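Local coordinates for protein Non-reducing end alpha-L-arabinofuranosidase BoGH43B (Bacteroides ovatus, PDB 5JOZ) that removes terminal non-reducing alpha-L-arabinofuranosyl residues from xyloglucan side branches, turning S units into X units, at residues F333-L336 and T337-P340; T462-T465 and R466-S469. All coordinates share one frame; numbering follows the deposited sequence.

In the fold
Contacts 1 and 2 are separate turns of the C-terminal concanavalin A-like domain, met in series along the chain. Their centres are about 33 Å apart and their nearest atoms about 21 Å, so they do not touch, yet the strands leading into them, 334-335 and 456-464, belong to the same antiparallel sheet. In each, a serine leads into the turn: Ser335 OG accepts two backbone N-H groups of the residues that follow, Ser464 OG one. Contact 1 is the one near the calcium ion, with the Leu336 side chain about 8 Å from it, whereas contact 2 faces Tyr263 of the family 43 part. Both lie away from the inferred catalytic residues Asp16, Asp126 and Glu176.

Contact 1: F333-L336 and T337-P340; sequences FWSL and TEKP
Ser335 receives the backbone N-H groups of both Thr337 and Glu338 on its hydroxyl oxygen. OG lies 2.8 Å from Thr337 N and 2.9 Å from Glu338 N, and both bonds are bent, with N-H...O angles of 143°. The side chain reaches these donors because its OG is turned opposite the serine's own N (chi1 -176°), on the side of the carbonyl carbon, and so leans along the outgoing chain. Carbon packs round the same oxygen: Thr337 CB comes to 3.3 Å from Ser335 OG, and Glu338 CB to 3.4 Å from it. The hydroxyl-to-N-H link two residues on makes this an ST turn, here in the link that returns, hairpin fashion, from strand 334-335 to the antiparallel strand 343-345 of the concanavalin A-like domain. Putting an alanine here removes the oxygen that the N-H groups of Thr337 and Glu338 share, and the turn would probably be freer to open. A water joins Ser335 O and Lys339 N across the next step of the bend, 2.8 Å from each, accepting from the Lys339 N-H. Further out, the Glu338 carboxylate extends to a salt bridge with Lys346, and the Ser335 backbone pairs with Arg344, so the turn is tied to the partner strand through side chain and main chain alike. Leu336 points the other way, into a buried apolar patch made with Leu343, Phe314 and Leu319, close to the calcium held by Asp313, Gly341 and Asp499.

Contact 2: T462-T465 and R466-S469; sequences TAST and RDVS
Ser464 and Asp467 meet in a local side-chain-to-backbone contact where strand 456-464, part of an antiparallel sheet of the C-terminal concanavalin A-like domain, gives way to a short 3-10 turn. Ser464 OG accepts the Asp467 backbone N-H at 3.1 Å, with an angle of 147°, and also makes a weak bond to the carboxylate, Ser464 OG donating to Asp467 OD2 at 2.8 Å. The serine hydroxyl occupies the crowded position between its own N and carbonyl carbon (chi1 69°), which sets it facing the Asp467 N-H and carboxylate. One residue on, Val468 N bonds to Thr465 O at 3.2 Å. Val468 CG2 presses on that same oxygen, also 3.2 Å from Thr465 O. The next carbonyl is gripped twice: Arg466 O takes Ser469 N at 3.1 Å and Ser469 OG at 2.9 Å, the hydroxyl lying in the carbonyl plane on a lone pair. Outside the turn, Tyr399 bonds through its hydroxyl to Ser464 O, Thr465 OG1 bonds to Glu444 O, and Tyr263 of the family 43 part packs on Thr465, Arg466 and Ser469. The Ser464 hydroxyl thus bonds the N-H three residues on, across the junction from strand to 3-10 turn, and Ser469, through a weak bond to Val472 N, is the N-cap of helix 470-473.

Contact 1: F333-L336 and T337-P340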
ATOM      1  N   PHE A 333      -5.910 -12.209 -19.635  1.00 30.02           N
ATOM      2  CA  PHE A 333      -6.762 -12.899 -18.630  1.00 30.91           C
ATOM      3  C   PHE A 333      -8.000 -12.127 -18.140  1.00 26.74           C
ATOM      4  O   PHE A 333      -8.826 -12.717 -17.445  1.00 26.28           O
ATOM      5  CB  PHE A 333      -5.957 -13.532 -17.473  1.00 27.58           C
ATOM      6  CG  PHE A 333      -5.450 -12.564 -16.417  1.00 31.06           C
ATOM      7  CD1 PHE A 333      -6.319 -11.917 -15.538  1.00 28.98           C
ATOM      8  CD2 PHE A 333      -4.078 -12.377 -16.239  1.00 30.26           C
ATOM      9  CE1 PHE A 333      -5.837 -11.059 -14.563  1.00 30.87           C
ATOM     10  CE2 PHE A 333      -3.596 -11.528 -15.253  1.00 28.82           C
ATOM     11  CZ  PHE A 333      -4.473 -10.871 -14.416  1.00 28.89           C
ATOM     12  N   TRP A 334      -8.130 -10.844 -18.489  1.00 26.90           N
ATOM     13  CA  TRP A 334      -9.280 -10.032 -18.062  1.00 28.65           C
ATOM     14  C   TRP A 334      -9.796  -9.075 -19.132  1.00 27.03           C
ATOM     15  O   TRP A 334      -9.027  -8.486 -19.887  1.00 26.11           O
ATOM     16  CB  TRP A 334      -8.972  -9.239 -16.782  1.00 27.24           C
ATOM     17  CG  TRP A 334      -7.987  -8.128 -16.949  1.00 26.63           C
ATOM     18  CD1 TRP A 334      -6.626  -8.249 -17.013  1.00 33.28           C
ATOM     19  CD2 TRP A 334      -8.268  -6.736 -17.088  1.00 26.65           C
ATOM     20  NE1 TRP A 334      -6.046  -7.021 -17.182  1.00 31.54           N
ATOM     21  CE2 TRP A 334      -7.028  -6.071 -17.227  1.00 30.28           C
ATOM     22  CE3 TRP A 334      -9.442  -5.982 -17.111  1.00 26.37           C
ATOM     23  CZ2 TRP A 334      -6.930  -4.682 -17.366  1.00 31.81           C
ATOM     24  CZ3 TRP A 334      -9.349  -4.608 -17.262  1.00 29.58           C
ATOM     25  CH2 TRP A 334      -8.098  -3.969 -17.389  1.00 30.68           C
ATOM     26  N   SER A 335     -11.110  -8.905 -19.156  1.00 29.99           N
ATOM     27  CA  SER A 335     -11.760  -7.977 -20.068  1.00 30.66           C
ATOM     28  C   SER A 335     -12.994  -7.387 -19.436  1.00 29.42           C
ATOM     29  O   SER A 335     -13.768  -8.097 -18.779  1.00 31.03           O
ATOM     30  CB  SER A 335     -12.181  -8.690 -21.358  1.00 32.06           C
ATOM     31  OG  SER A 335     -12.742  -7.765 -22.280  1.00 35.04           O
ATOM     32  N   LEU A 336     -13.160  -6.088 -19.661  1.00 30.08           N
ATOM     33  CA  LEU A 336     -14.427  -5.377 -19.477  1.00 27.59           C
ATOM     34  C   LEU A 336     -15.155  -5.140 -20.817  1.00 28.65           C
ATOM     35  O   LEU A 336     -16.247  -4.562 -20.832  1.00 28.40           O
ATOM     36  CB  LEU A 336     -14.161  -4.037 -18.785  1.00 27.21           C
ATOM     37  CG  LEU A 336     -13.673  -4.109 -17.331  1.00 28.59           C
ATOM     38  CD1 LEU A 336     -12.960  -2.813 -16.945  1.00 29.80           C
ATOM     39  CD2 LEU A 336     -14.826  -4.399 -16.380  1.00 22.51           C
ATOM     40  N   THR A 337     -14.548  -5.595 -21.919  1.00 32.39           N
ATOM     41  CA  THR A 337     -15.042  -5.417 -23.295  1.00 36.30           C
ATOM     42  C   THR A 337     -15.868  -6.598 -23.795  1.00 36.47           C
ATOM     43  O   THR A 337     -16.870  -6.421 -24.476  1.00 35.80           O
ATOM     44  CB  THR A 337     -13.845  -5.338 -24.274  1.00 37.26           C
ATOM     45  OG1 THR A 337     -12.919  -4.362 -23.819  1.00 49.95           O
ATOM     46  CG2 THR A 337     -14.291  -4.996 -25.697  1.00 47.88           C
ATOM     47  N   GLU A 338     -15.393  -7.797 -23.460  1.00 37.70           N
ATOM     48  CA  GLU A 338     -15.762  -9.043 -24.115  1.00 36.53           C
ATOM     49  C   GLU A 338     -17.148  -9.536 -23.688  1.00 39.52           C
ATOM     50  O   GLU A 338     -17.873 -10.143 -24.486  1.00 37.46           O
ATOM     51  CB  GLU A 338     -14.690 -10.073 -23.778  1.00 41.66           C
ATOM     52  CG  GLU A 338     -14.776 -11.399 -24.505  1.00 54.28           C
ATOM     53  CD  GLU A 338     -13.542 -12.267 -24.274  1.00 63.04           C
ATOM     54  OE1 GLU A 338     -12.404 -11.716 -24.281  1.00 48.13           O
ATOM     55  OE2 GLU A 338     -13.708 -13.502 -24.091  1.00 54.42           O
ATOM     56  N   LYS A 339     -17.508  -9.290 -22.427  1.00 35.62           N
ATOM     57  CA  LYS A 339     -18.893  -9.415 -21.973  1.00 32.88           C
ATOM     58  C   LYS A 339     -19.294  -8.099 -21.312  1.00 30.59           C
ATOM     59  O   LYS A 339     -19.185  -7.975 -20.098  1.00 33.11           O
ATOM     60  CB  LYS A 339     -19.047 -10.595 -21.014  1.00 31.30           C
ATOM     61  CG  LYS A 339     -20.462 -10.830 -20.482  1.00 35.66           C
ATOM     62  CD  LYS A 339     -21.438 -11.255 -21.574  1.00 37.47           C
ATOM     63  CE  LYS A 339     -22.869 -11.378 -21.060  1.00 41.62           C
ATOM     64  NZ  LYS A 339     -23.013 -12.421 -20.013  1.00 41.06           N
ATOM     65  N   PRO A 340     -19.753  -7.107 -22.109  1.00 29.21           N
ATOM     66  CA  PRO A 340     -20.099  -5.790 -21.547  1.00 28.60           C
ATOM     67  C   PRO A 340     -21.005  -5.901 -20.327  1.00 25.70           C
ATOM     68  O   PRO A 340     -21.963  -6.667 -20.343  1.00 27.24           O
ATOM     69  CB  PRO A 340     -20.832  -5.076 -22.697  1.00 31.91           C
ATOM     70  CG  PRO A 340     -20.426  -5.803 -23.948  1.00 30.33           C
ATOM     71  CD  PRO A 340     -20.084  -7.206 -23.546  1.00 29.28           C
TER
HETATM   72  O   HOH W   1     -16.255  -8.406 -20.075  1.00 26.46           O

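Contact 2: T462-T465 and R466-S469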
ATOM      1  N   THR A 462     -15.787 -20.078   8.620  1.00 39.80           N
ATOM      2  CA  THR A 462     -15.132 -18.899   9.192  1.00 38.90           C
ATOM      3  C   THR A 462     -13.632 -19.100   9.210  1.00 37.71           C
ATOM      4  O   THR A 462     -13.150 -20.234   9.109  1.00 38.49           O
ATOM      5  CB  THR A 462     -15.544 -18.649  10.660  1.00 38.95           C
ATOM      6  OG1 THR A 462     -15.314 -19.839  11.422  1.00 36.18           O
ATOM      7  CG2 THR A 462     -16.996 -18.245  10.756  1.00 38.74           C
ATOM      8  N   ALA A 463     -12.903 -17.995   9.359  1.00 33.13           N
ATOM      9  CA  ALA A 463     -11.451 -18.042   9.536  1.00 35.15           C
ATOM     10  C   ALA A 463     -10.969 -16.831  10.338  1.00 33.53           C
ATOM     11  O   ALA A 463     -11.643 -15.799  10.382  1.00 34.35           O
ATOM     12  CB  ALA A 463     -10.756 -18.105   8.183  1.00 38.15           C
ATOM     13  N   SER A 464      -9.812 -16.972  10.977  1.00 31.49           N
ATOM     14  CA  SER A 464      -9.253 -15.902  11.809  1.00 33.49           C
ATOM     15  C   SER A 464      -8.496 -14.856  10.981  1.00 32.01           C
ATOM     16  O   SER A 464      -7.767 -15.187  10.041  1.00 33.95           O
ATOM     17  CB  SER A 464      -8.309 -16.482  12.873  1.00 32.25           C
ATOM     18  OG  SER A 464      -7.129 -17.003  12.285  1.00 29.12           O
ATOM     19  N   THR A 465      -8.660 -13.596  11.356  1.00 30.55           N
ATOM     20  CA  THR A 465      -7.825 -12.513  10.842  1.00 31.67           C
ATOM     21  C   THR A 465      -6.386 -12.639  11.366  1.00 35.43           C
ATOM     22  O   THR A 465      -5.425 -12.249  10.690  1.00 34.16           O
ATOM     23  CB  THR A 465      -8.384 -11.140  11.231  1.00 29.75           C
ATOM     24  OG1 THR A 465      -8.503 -11.056  12.654  1.00 30.18           O
ATOM     25  CG2 THR A 465      -9.742 -10.900  10.591  1.00 27.97           C
ATOM     26  N   ARG A 466      -6.257 -13.201  12.567  1.00 37.25           N
ATOM     27  CA  ARG A 466      -4.963 -13.483  13.197  1.00 40.23           C
ATOM     28  C   ARG A 466      -4.025 -14.344  12.342  1.00 38.53           C
ATOM     29  O   ARG A 466      -2.824 -14.064  12.261  1.00 33.70           O
ATOM     30  CB  ARG A 466      -5.217 -14.179  14.534  1.00 47.87           C
ATOM     31  CG  ARG A 466      -4.011 -14.381  15.434  1.00 52.38           C
ATOM     32  CD  ARG A 466      -4.366 -15.345  16.551  1.00 61.27           C
ATOM     33  NE  ARG A 466      -4.688 -16.664  16.009  1.00 72.86           N
ATOM     34  CZ  ARG A 466      -5.088 -17.711  16.723  1.00 66.77           C
ATOM     35  NH1 ARG A 466      -5.215 -17.633  18.047  1.00 56.35           N
ATOM     36  NH2 ARG A 466      -5.354 -18.855  16.098  1.00 70.46           N
ATOM     37  N   ASP A 467      -4.560 -15.392  11.715  1.00 36.84           N
ATOM     38  CA  ASP A 467      -3.721 -16.298  10.913  1.00 38.01           C
ATOM     39  C   ASP A 467      -3.209 -15.673   9.600  1.00 38.17           C
ATOM     40  O   ASP A 467      -2.319 -16.248   8.953  1.00 33.91           O
ATOM     41  CB  ASP A 467      -4.441 -17.625  10.624  1.00 42.96           C
ATOM     42  CG  ASP A 467      -4.444 -18.576  11.810  1.00 43.02           C
ATOM     43  OD1 ASP A 467      -3.440 -18.643  12.556  1.00 41.01           O
ATOM     44  OD2 ASP A 467      -5.462 -19.282  11.977  1.00 49.03           O
ATOM     45  N   VAL A 468      -3.754 -14.509   9.220  1.00 31.88           N
ATOM     46  CA  VAL A 468      -3.253 -13.761   8.068  1.00 31.13           C
ATOM     47  C   VAL A 468      -2.535 -12.472   8.469  1.00 30.69           C
ATOM     48  O   VAL A 468      -2.276 -11.617   7.624  1.00 41.51           O
ATOM     49  CB  VAL A 468      -4.362 -13.513   7.006  1.00 29.22           C
ATOM     50  CG1 VAL A 468      -4.733 -14.829   6.331  1.00 30.90           C
ATOM     51  CG2 VAL A 468      -5.594 -12.835   7.592  1.00 32.38           C
ATOM     52  N   SER A 469      -2.159 -12.358   9.742  1.00 28.55           N
ATOM     53  CA  SER A 469      -1.634 -11.117  10.275  1.00 28.83           C
ATOM     54  C   SER A 469      -0.149 -10.995   9.955  1.00 27.90           C
ATOM     55  O   SER A 469       0.528 -11.997   9.713  1.00 27.83           O
ATOM     56  CB  SER A 469      -1.864 -11.051  11.788  1.00 28.31           C
ATOM     57  OG  SER A 469      -0.967 -11.906  12.475  1.00 28.30           O
TER